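Local coordinates for protein (lectin) (Hyacinthoides hispanica, PDB 1B2P) that probably binds mannose as a tetrameric bulb lectin of the monocot mannose-specific family, at residues S22-F27 with V31-M36. Numbering follows the deposited sequence.
Unlike the reference sequence in segment 22-27: Phe-27 (reference Tyr).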
ATOM      1  N   SER A  22       4.599   3.586 -14.146  1.00 19.45           N
ATOM      2  CA  SER A  22       3.979   4.926 -13.785  1.00 13.96           C
ATOM      3  C   SER A  22       4.219   5.172 -12.301  1.00 17.91           C
ATOM      4  O   SER A  22       4.520   4.221 -11.535  1.00 18.64           O
ATOM      5  CB  SER A  22       2.523   4.936 -14.056  1.00 16.89           C
ATOM      6  OG  SER A  22       1.852   3.899 -13.291  1.00 21.77           O
ATOM      7  N   LEU A  23       4.070   6.406 -11.919  1.00 13.55           N
ATOM      8  CA  LEU A  23       3.784   6.732 -10.498  1.00 14.03           C
ATOM      9  C   LEU A  23       2.295   6.836 -10.393  1.00 16.39           C
ATOM     10  O   LEU A  23       1.610   7.254 -11.333  1.00 16.05           O
ATOM     11  CB  LEU A  23       4.365   8.102 -10.174  1.00 14.51           C
ATOM     12  CG  LEU A  23       5.871   8.274 -10.417  1.00 16.66           C
ATOM     13  CD1 LEU A  23       6.402   9.598  -9.903  1.00 17.38           C
ATOM     14  CD2 LEU A  23       6.673   7.149  -9.719  1.00 19.41           C
ATOM     15  N   GLU A  24       1.746   6.514  -9.219  1.00 12.68           N
ATOM     16  CA  GLU A  24       0.276   6.562  -9.090  1.00 12.82           C
ATOM     17  C   GLU A  24      -0.066   6.853  -7.639  1.00 17.94           C
ATOM     18  O   GLU A  24       0.452   6.107  -6.759  1.00 19.94           O
ATOM     19  CB  GLU A  24      -0.391   5.279  -9.511  1.00 18.71           C
ATOM     20  CG  GLU A  24      -1.877   5.152  -9.256  1.00 24.26           C
ATOM     21  CD  GLU A  24      -2.392   3.809  -9.718  1.00 33.12           C
ATOM     22  OE1 GLU A  24      -2.218   2.835  -8.937  1.00 43.15           O
ATOM     23  OE2 GLU A  24      -2.815   3.729 -10.850  1.00 37.02           O
ATOM     24  N   ILE A  25      -0.984   7.807  -7.428  1.00 14.39           N
ATOM     25  CA  ILE A  25      -1.539   7.886  -6.091  1.00 15.87           C
ATOM     26  C   ILE A  25      -3.059   8.156  -6.228  1.00 20.02           C
ATOM     27  O   ILE A  25      -3.526   8.482  -7.320  1.00 15.74           O
ATOM     28  CB  ILE A  25      -0.973   9.096  -5.392  1.00 16.14           C
ATOM     29  CG1 ILE A  25      -1.242  10.443  -6.049  1.00 15.55           C
ATOM     30  CG2 ILE A  25       0.564   8.922  -5.174  1.00 20.70           C
ATOM     31  CD1 ILE A  25      -0.814  11.648  -5.226  1.00 23.00           C
ATOM     32  N   LEU A  26      -3.751   8.102  -5.071  1.00 18.57           N
ATOM     33  CA  LEU A  26      -5.188   8.374  -5.098  1.00 21.60           C
ATOM     34  C   LEU A  26      -5.494   9.666  -4.347  1.00 23.14           C
ATOM     35  O   LEU A  26      -4.849   9.938  -3.324  1.00 24.32           O
ATOM     36  CB  LEU A  26      -5.839   7.195  -4.336  1.00 22.67           C
ATOM     37  CG  LEU A  26      -6.390   5.993  -5.039  1.00 33.66           C
ATOM     38  CD1 LEU A  26      -5.372   5.475  -6.031  1.00 36.59           C
ATOM     39  CD2 LEU A  26      -6.874   4.963  -3.976  1.00 35.75           C
ATOM     40  N   PHE A  27      -6.497  10.414  -4.826  1.00 23.09           N
ATOM     41  CA  PHE A  27      -6.958  11.578  -4.017  1.00 25.43           C
ATOM     42  C   PHE A  27      -8.449  11.419  -4.049  1.00 25.97           C
ATOM     43  O   PHE A  27      -9.056  11.627  -5.119  1.00 26.43           O
ATOM     44  CB  PHE A  27      -6.589  12.906  -4.696  1.00 30.18           C
ATOM     45  CG  PHE A  27      -7.342  14.091  -4.120  1.00 35.14           C
ATOM     46  CD1 PHE A  27      -7.013  14.543  -2.860  1.00 36.64           C
ATOM     47  CD2 PHE A  27      -8.328  14.710  -4.870  1.00 38.67           C
ATOM     48  CE1 PHE A  27      -7.720  15.611  -2.317  1.00 37.94           C
ATOM     49  CE2 PHE A  27      -9.037  15.786  -4.337  1.00 41.47           C
ATOM     50  CZ  PHE A  27      -8.706  16.223  -3.064  1.00 39.68           C
ATOM     51  N   VAL A  31      -7.662   9.000  -9.487  1.00 17.48           N
ATOM     52  CA  VAL A  31      -6.373   8.305  -9.595  1.00 16.78           C
ATOM     53  C   VAL A  31      -5.473   9.267 -10.354  1.00 17.27           C
ATOM     54  O   VAL A  31      -5.793   9.543 -11.538  1.00 19.26           O
ATOM     55  CB  VAL A  31      -6.587   6.952 -10.240  1.00 19.29           C
ATOM     56  CG1 VAL A  31      -5.299   6.191 -10.507  1.00 20.57           C
ATOM     57  CG2 VAL A  31      -7.497   6.065  -9.355  1.00 23.18           C
ATOM     58  N   TYR A  32      -4.293   9.536  -9.816  1.00 13.95           N
ATOM     59  CA  TYR A  32      -3.365  10.467 -10.550  1.00 14.31           C
ATOM     60  C   TYR A  32      -2.276   9.532 -11.032  1.00 14.96           C
ATOM     61  O   TYR A  32      -1.817   8.719 -10.253  1.00 15.06           O
ATOM     62  CB  TYR A  32      -2.790  11.493  -9.640  1.00 14.81           C
ATOM     63  CG  TYR A  32      -3.787  12.494  -9.106  1.00 15.09           C
ATOM     64  CD1 TYR A  32      -4.969  12.781  -9.795  1.00 16.64           C
ATOM     65  CD2 TYR A  32      -3.460  13.166  -7.954  1.00 16.72           C
ATOM     66  CE1 TYR A  32      -5.824  13.707  -9.203  1.00 16.65           C
ATOM     67  CE2 TYR A  32      -4.310  14.159  -7.400  1.00 17.00           C
ATOM     68  CZ  TYR A  32      -5.484  14.363  -8.071  1.00 18.44           C
ATOM     69  OH  TYR A  32      -6.339  15.357  -7.571  1.00 20.92           O
ATOM     70  N   ARG A  33      -1.977   9.514 -12.350  1.00 13.07           N
ATOM     71  CA  ARG A  33      -0.940   8.597 -12.813  1.00 16.03           C
ATOM     72  C   ARG A  33       0.001   9.419 -13.641  1.00 16.44           C
ATOM     73  O   ARG A  33      -0.370  10.198 -14.523  1.00 17.13           O
ATOM     74  CB  ARG A  33      -1.513   7.500 -13.758  1.00 17.86           C
ATOM     75  CG  ARG A  33      -2.294   6.435 -12.994  1.00 23.66           C
ATOM     76  CD  ARG A  33      -2.795   5.403 -14.101  1.00 26.83           C
ATOM     77  NE  ARG A  33      -3.785   6.145 -14.931  1.00 33.66           N
ATOM     78  CZ  ARG A  33      -4.053   5.987 -16.229  1.00 37.49           C
ATOM     79  NH1 ARG A  33      -3.366   5.044 -16.889  1.00 41.81           N
ATOM     80  NH2 ARG A  33      -4.962   6.736 -16.881  1.00 35.12           N
ATOM     81  N   PHE A  34       1.308   9.195 -13.441  1.00 12.43           N
ATOM     82  CA  PHE A  34       2.299   9.924 -14.250  1.00 13.38           C
ATOM     83  C   PHE A  34       3.001   8.787 -14.968  1.00 16.72           C
ATOM     84  O   PHE A  34       3.726   7.986 -14.389  1.00 15.40           O
ATOM     85  CB  PHE A  34       3.352  10.568 -13.334  1.00 15.01           C
ATOM     86  CG  PHE A  34       4.334  11.525 -13.959  1.00 15.67           C
ATOM     87  CD1 PHE A  34       3.889  12.623 -14.732  1.00 16.66           C
ATOM     88  CD2 PHE A  34       5.678  11.304 -13.768  1.00 16.13           C
ATOM     89  CE1 PHE A  34       4.853  13.461 -15.227  1.00 17.73           C
ATOM     90  CE2 PHE A  34       6.650  12.166 -14.311  1.00 16.99           C
ATOM     91  CZ  PHE A  34       6.217  13.236 -15.027  1.00 18.10           C
ATOM     92  N   ILE A  35       2.720   8.609 -16.307  1.00 14.09           N
ATOM     93  CA  ILE A  35       3.109   7.379 -16.980  1.00 13.49           C
ATOM     94  C   ILE A  35       4.011   7.627 -18.233  1.00 15.57           C
ATOM     95  O   ILE A  35       3.776   8.549 -18.935  1.00 15.89           O
ATOM     96  CB  ILE A  35       1.834   6.624 -17.415  1.00 18.61           C
ATOM     97  CG1 ILE A  35       2.128   5.355 -18.226  1.00 18.84           C
ATOM     98  CG2 ILE A  35       0.819   7.560 -18.089  1.00 21.03           C
ATOM     99  CD1 ILE A  35       0.913   4.436 -18.152  1.00 23.71           C
ATOM    100  N   MET A  36       5.005   6.739 -18.290  1.00 14.53           N
ATOM    101  CA  MET A  36       5.880   6.750 -19.503  1.00 16.35           C
ATOM    102  C   MET A  36       5.194   5.835 -20.527  1.00 18.38           C
ATOM    103  O   MET A  36       5.244   4.628 -20.308  1.00 17.57           O
ATOM    104  CB  MET A  36       7.275   6.279 -19.103  1.00 18.13           C
ATOM    105  CG  MET A  36       8.303   6.179 -20.277  1.00 16.04           C
ATOM    106  SD  MET A  36       8.919   7.766 -20.832  1.00 18.41           S
ATOM    107  CE  MET A  36       7.744   8.142 -22.181  1.00 17.78           C
TER
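Ile-25 pairs with Tyr-32, and Leu-23 with Phe-34, in the antiparallel beta hairpin formed by strands 22-27 and 30-36. The hairpin is one half of a four-stranded antiparallel sheet in the beta-prism II fold of bulb-type lectins. Within the chain, strand 22-27 is an outermost strand of that sheet, and strand 42-46 flanks the other side of the hairpin. Four backbone hydrogen bonds join the two segments. The straightest runs from Tyr-32 N to Ile-25 O, 2.8 Å, with 177° at the hydrogen.

The tightly packed face carries Leu-23, Ile-25, Tyr-32 and Phe-34. Leu-23 CB and Phe-34 CB meet at 4.1 Å, while the Phe-34 ring swings away to Leu-42. Leu-23 and Ile-25 also pack on Leu-99 of strand 95-99, which joins this hairpin to another sheet of the chain. Ile-25 places CG1 between its backbone N and carbonyl carbon (chi1 60°), and CG1 lies 4.0 Å from Tyr-32 CD2.

The other face, with Ser-22, Glu-24, Leu-26, Val-31, Arg-33 and Ile-35, is less fully buried. Part of it is covered by a second subunit, where Leu-26 meets Leu-26 and Val-31 meets Val-31 of that copy. Glu-24 and Arg-33 run side by side here without a salt bridge: Glu-24 OE2 stays 4.8 Å from Arg-33 NE. Instead OE2 lies against the aliphatic Arg-33 CG, and Arg-33 NH2 is hydrogen-bonded to the backbone O of Asn-47. The opposite charges may still attract weakly.

Toward the turn Phe-27 is exposed, while Tyr-32 beside it is buried, against Asp-46 and Arg-103 and against Arg-119 of a third subunit. Phe-27 CB lies 3.8 Å from Tyr-32 CE2. Beyond this, the hydroxyl approaches the Phe-27 ring obliquely, with Tyr-32 OH 3.4 Å from Phe-27 CD2.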